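Local atomic coordinates of thiamin pyrophosphokinase family protein (Enterococcus faecalis, PDB entry 3MEL), a protein that probably transfers diphosphate from ATP to thiamine to make thiamine diphosphate, and binds thiamine diphosphate and magnesium. Residues G28-C33 against V47-S52; I99-G104 against I128-R133. One frame throughout, in Å; residues are numbered along the deposited sequence.

Contact 1. Residues G28-C33 against V47-S52; sequences GIDRGC and VGDFDS
The ring of F50 has D30 OD1 over one face, 4.0 Å from its plane and offset toward the rim. The same oxygen accepts from the backbone: F50 N reaches D30 OD1 at 2.9 Å from the syn side, 32° out of the carboxylate plane. D49 N adds a weak, bent bond to D30 OD1. F50 CG stands beside its own backbone N (chi1 -62°), and this brings the ring next to the oxygen that N holds. At the ring edge, in plane, C33 SG meets F50 CE1 at 3.7 Å. Y58 also meets the ring.

Just before D30 and G48 the two strands pair in parallel. V47 N bonds to G28 O at 3.0 Å, and D30 N to V47 O at 2.7 Å. A type II' turn from I29 to G32 then leads from strand 26-29 into helix 32-37. Farther out, the aliphatic part of R31 passes alongside S52 OG, while the guanidinium pairs with E57. D49 OD1 takes D51 N in an Asx turn, and D49 OD2 pairs with K75.

D30 and D49 belong to the magnesium site, and D49 also lines the thiamine diphosphate pocket. D30 OD2 and D49 OD1 are 3.8 Å apart, their carboxylate planes 79° from each other. F50 N, with weak help from D49 N, holds D30 OD1. D79 brings a further carboxylate close. Magnesium and K75 probably balance much of this negative charge.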
loop_
_atom_site.group_PDB
_atom_site.type_symbol
_atom_site.label_atom_id
_atom_site.label_comp_id
_atom_site.label_asym_id
_atom_site.label_seq_id
_atom_site.Cartn_x
_atom_site.Cartn_y
_atom_site.Cartn_z
ATOM N N GLY A 28 13.745 7.126 16.820
ATOM C CA GLY A 28 13.000 5.921 17.104
ATOM C C GLY A 28 11.530 6.272 17.203
ATOM O O GLY A 28 11.164 7.340 17.690
ATOM N N ILE A 29 10.680 5.379 16.723
ATOM C CA ILE A 29 9.245 5.564 16.840
ATOM C C ILE A 29 8.674 4.373 17.588
ATOM O O ILE A 29 8.728 3.246 17.098
ATOM C CB ILE A 29 8.594 5.675 15.463
ATOM C CG1 ILE A 29 9.251 6.807 14.662
ATOM C CG2 ILE A 29 7.121 5.902 15.609
ATOM C CD1 ILE A 29 8.761 6.935 13.237
ATOM N N ASP A 30 8.156 4.615 18.790
ATOM C CA ASP A 30 7.602 3.537 19.599
ATOM C C ASP A 30 8.599 2.386 19.670
ATOM O O ASP A 30 9.732 2.555 20.091
ATOM C CB ASP A 30 6.280 3.024 19.009
ATOM C CG ASP A 30 5.074 3.435 19.817
ATOM O OD1 ASP A 30 5.163 4.413 20.577
ATOM O OD2 ASP A 30 4.019 2.785 19.683
ATOM N N ARG A 31 8.162 1.217 19.237
ATOM C CA ARG A 31 8.940 0.007 19.350
ATOM C C ARG A 31 10.185 0.029 18.436
ATOM O O ARG A 31 11.121 -0.766 18.599
ATOM C CB ARG A 31 8.025 -1.185 19.072
ATOM C CG ARG A 31 8.603 -2.495 19.493
ATOM C CD ARG A 31 7.594 -3.430 20.136
ATOM N NE ARG A 31 8.359 -4.564 20.638
ATOM C CZ ARG A 31 8.817 -4.654 21.882
ATOM N NH1 ARG A 31 8.530 -3.700 22.756
ATOM N NH2 ARG A 31 9.540 -5.703 22.256
ATOM N N GLY A 32 10.204 0.963 17.491
ATOM C CA GLY A 32 11.375 1.170 16.661
ATOM C C GLY A 32 12.574 1.686 17.444
ATOM O O GLY A 32 13.725 1.525 17.010
ATOM N N CYS A 33 12.301 2.317 18.584
ATOM C CA CYS A 33 13.338 2.742 19.519
ATOM C C CYS A 33 14.177 1.553 20.005
ATOM O O CYS A 33 15.397 1.650 20.087
ATOM C CB CYS A 33 12.730 3.477 20.712
ATOM S SG CYS A 33 11.961 5.093 20.376
ATOM N N VAL A 47 9.977 8.804 20.008
ATOM C CA VAL A 47 8.629 9.350 19.826
ATOM C C VAL A 47 7.512 8.301 19.816
ATOM O O VAL A 47 7.655 7.205 19.274
ATOM C CB VAL A 47 8.519 10.171 18.526
ATOM C CG1 VAL A 47 7.430 11.217 18.669
ATOM C CG2 VAL A 47 9.820 10.840 18.222
ATOM N N GLY A 48 6.382 8.661 20.405
ATOM C CA GLY A 48 5.261 7.747 20.474
ATOM C C GLY A 48 4.539 7.811 21.793
ATOM O O GLY A 48 4.771 8.710 22.577
ATOM N N ASP A 49 3.648 6.860 22.026
ATOM C CA ASP A 49 2.914 6.783 23.278
ATOM C C ASP A 49 3.477 5.596 24.023
ATOM O O ASP A 49 3.258 5.414 25.217
ATOM C CB ASP A 49 1.418 6.625 23.019
ATOM C CG ASP A 49 1.118 5.682 21.874
ATOM O OD1 ASP A 49 1.463 4.491 21.989
ATOM O OD2 ASP A 49 0.528 6.119 20.862
ATOM N N PHE A 50 4.226 4.794 23.281
ATOM C CA PHE A 50 5.011 3.707 23.839
ATOM C C PHE A 50 4.157 2.677 24.548
ATOM O O PHE A 50 4.648 1.965 25.416
ATOM C CB PHE A 50 6.121 4.250 24.761
ATOM C CG PHE A 50 7.119 5.129 24.051
ATOM C CD1 PHE A 50 8.147 4.578 23.329
ATOM C CD2 PHE A 50 7.008 6.502 24.091
ATOM C CE1 PHE A 50 9.050 5.374 22.671
ATOM C CE2 PHE A 50 7.913 7.305 23.427
ATOM C CZ PHE A 50 8.928 6.737 22.716
ATOM N N ASP A 51 2.888 2.585 24.158
ATOM C CA ASP A 51 1.981 1.608 24.753
ATOM C C ASP A 51 2.343 0.188 24.333
ATOM O O ASP A 51 2.001 -0.786 25.001
ATOM C CB ASP A 51 0.498 1.937 24.454
ATOM C CG ASP A 51 0.156 1.921 22.947
ATOM O OD1 ASP A 51 1.008 1.518 22.103
ATOM O OD2 ASP A 51 -0.991 2.316 22.615
ATOM N N SER A 52 3.053 0.058 23.228
ATOM C CA SER A 52 3.478 -1.260 22.827
ATOM C C SER A 52 4.631 -1.770 23.724
ATOM O O SER A 52 4.922 -2.967 23.756
ATOM C CB SER A 52 3.822 -1.264 21.333
ATOM O OG SER A 52 5.205 -1.428 21.111
#

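Contact 2. Residues I99-G104 against I128-R133; sequences IGATGG and IRLCDR
I99 meets C131 where strands 95-99 and 128-131 run out side by side. I99 CG2 touches C131 CB at 4.2 Å, and I99 CA lies 3.8 Å from C131 O. Earlier in the strands, R129 makes backbone hydrogen bonds with M96 and I98. I99 CG1 falls between its own N and carbonyl carbon (chi1 72°), which leaves the CG2 branch to face C131. W15 and P16 pack on I99, and P16 also touches C131.

G100 turns the chain out of the strand direction with a positive phi of 83°. A101 follows as the centre of an inverse gamma turn, with T102 N bonding weakly to G100 O. The methyl group of A101 points toward strand 128-131. A101 CB comes within 4.5 Å of L130 CD2, a light apolar touch. N112 of helix 106-113 packs on both side chains. The side chain of A101 is about 7 Å from the bound thiamine diphosphate.

T102 comes next and meets D132. The two side chains run alongside each other with opposite headings. T102 CG2 lies 3.5 Å from D132 OD2 and 3.7 Å from D132 OD1, so the methyl group meets both carboxylate oxygens. D14 also touches T102. At the far end of the loop, the carbonyl of G104 accepts a hydrogen bond from N135 of the second subunit.

The two segments share no hydrogen bond and no salt bridge. What passes between them is light van der Waals contact, which fits a place where the loop 100-104 is leaving the sheet. Most of the hold on these residues probably comes from the neighbouring strands and from W15, P16 and N112.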
loop_
_atom_site.group_PDB
_atom_site.type_symbol
_atom_site.label_atom_id
_atom_site.label_comp_id
_atom_site.label_asym_id
_atom_site.label_seq_id
_atom_site.Cartn_x
_atom_site.Cartn_y
_atom_site.Cartn_z
ATOM N N ILE A 99 12.103 4.065 7.764
ATOM C CA ILE A 99 12.091 2.622 7.639
ATOM C C ILE A 99 11.293 1.967 8.777
ATOM O O ILE A 99 11.012 2.598 9.797
ATOM C CB ILE A 99 13.511 2.044 7.585
ATOM C CG1 ILE A 99 14.178 2.130 8.960
ATOM C CG2 ILE A 99 14.324 2.756 6.508
ATOM C CD1 ILE A 99 15.425 1.298 9.102
ATOM N N GLY A 100 10.910 0.708 8.573
ATOM C CA GLY A 100 10.247 -0.080 9.588
ATOM C C GLY A 100 8.777 0.196 9.612
ATOM O O GLY A 100 8.091 -0.233 10.531
ATOM N N ALA A 101 8.288 0.942 8.625
ATOM C CA ALA A 101 6.849 1.180 8.500
ATOM C C ALA A 101 6.244 0.020 7.719
ATOM O O ALA A 101 5.584 0.227 6.692
ATOM C CB ALA A 101 6.572 2.501 7.810
ATOM N N THR A 102 6.476 -1.192 8.236
ATOM C CA THR A 102 6.231 -2.456 7.532
ATOM C C THR A 102 5.265 -3.387 8.292
ATOM O O THR A 102 5.029 -4.530 7.887
ATOM C CB THR A 102 7.581 -3.214 7.202
ATOM O OG1 THR A 102 8.275 -3.583 8.406
ATOM C CG2 THR A 102 8.492 -2.357 6.334
ATOM N N GLY A 103 4.700 -2.887 9.385
ATOM C CA GLY A 103 3.809 -3.687 10.208
ATOM C C GLY A 103 2.741 -4.526 9.504
ATOM O O GLY A 103 2.241 -5.498 10.097
ATOM N N GLY A 104 2.369 -4.161 8.267
ATOM C CA GLY A 104 1.399 -4.933 7.503
ATOM C C GLY A 104 -0.025 -4.391 7.401
ATOM O O GLY A 104 -0.830 -4.893 6.616
ATOM N N ILE A 128 11.032 13.601 1.706
ATOM C CA ILE A 128 10.459 12.475 2.431
ATOM C C ILE A 128 10.690 11.184 1.644
ATOM O O ILE A 128 10.389 11.121 0.449
ATOM C CB ILE A 128 8.924 12.767 2.723
ATOM C CG1 ILE A 128 8.787 13.891 3.758
ATOM C CG2 ILE A 128 8.155 11.527 3.171
ATOM C CD1 ILE A 128 7.529 14.697 3.649
ATOM N N ARG A 129 11.258 10.174 2.301
ATOM C CA ARG A 129 11.499 8.867 1.677
ATOM C C ARG A 129 11.038 7.763 2.604
ATOM O O ARG A 129 11.261 7.849 3.814
ATOM C CB ARG A 129 12.991 8.644 1.411
ATOM C CG ARG A 129 13.429 8.799 -0.021
ATOM C CD ARG A 129 13.407 10.258 -0.436
ATOM N NE ARG A 129 14.621 10.666 -1.140
ATOM C CZ ARG A 129 14.834 11.908 -1.565
ATOM N NH1 ARG A 129 13.900 12.832 -1.366
ATOM N NH2 ARG A 129 15.965 12.226 -2.192
ATOM N N LEU A 130 10.420 6.726 2.038
ATOM C CA LEU A 130 10.013 5.544 2.787
ATOM C C LEU A 130 10.682 4.341 2.177
ATOM O O LEU A 130 10.663 4.192 0.964
ATOM C CB LEU A 130 8.506 5.347 2.682
ATOM C CG LEU A 130 7.552 6.283 3.417
ATOM C CD1 LEU A 130 6.299 6.452 2.606
ATOM C CD2 LEU A 130 7.214 5.725 4.794
ATOM N N CYS A 131 11.244 3.456 2.993
ATOM C CA CYS A 131 11.988 2.327 2.438
ATOM C C CYS A 131 11.771 0.982 3.103
ATOM O O CYS A 131 11.587 0.874 4.303
ATOM C CB CYS A 131 13.481 2.636 2.398
ATOM S SG CYS A 131 13.858 4.141 1.516
ATOM N N ASP A 132 11.829 -0.044 2.274
ATOM C CA ASP A 132 11.602 -1.420 2.658
ATOM C C ASP A 132 12.806 -2.181 2.189
ATOM O O ASP A 132 13.557 -1.707 1.324
ATOM C CB ASP A 132 10.411 -1.997 1.863
ATOM C CG ASP A 132 9.123 -2.039 2.657
ATOM O OD1 ASP A 132 8.538 -0.974 2.953
ATOM O OD2 ASP A 132 8.676 -3.158 2.973
ATOM N N ARG A 133 12.953 -3.392 2.710
ATOM C CA ARG A 133 13.826 -4.374 2.084
ATOM C C ARG A 133 13.594 -4.392 0.573
ATOM O O ARG A 133 14.553 -4.482 -0.192
ATOM C CB ARG A 133 13.597 -5.770 2.681
ATOM C CG ARG A 133 14.666 -6.799 2.293
ATOM C CD ARG A 133 14.488 -8.145 3.015
ATOM N NE ARG A 133 15.757 -8.871 3.159
ATOM C CZ ARG A 133 16.866 -8.379 3.734
ATOM N NH1 ARG A 133 16.900 -7.135 4.220
ATOM N NH2 ARG A 133 17.960 -9.134 3.821
#

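In the fold
Contacts 1 and 2 both reach the ten-stranded mixed sheet. Both segments of contact 1 come before those of contact 2 in the chain. The centres are about 15 Å apart, and the nearest atoms about 6 Å, without touching. Contact 1 joins the neighbouring parallel strands 26-29 and 45-48 of a beta-alpha-beta unit. Contact 2 joins strand 128-131 to the loop that follows strand 95-99. Strand 3-7 lies between the two pairs. Contact 1 supplies magnesium ligands beside the thiamine diphosphate pocket. Contact 2 lies farther from the metal, where the parallel strands end and the sheet continues into antiparallel ones.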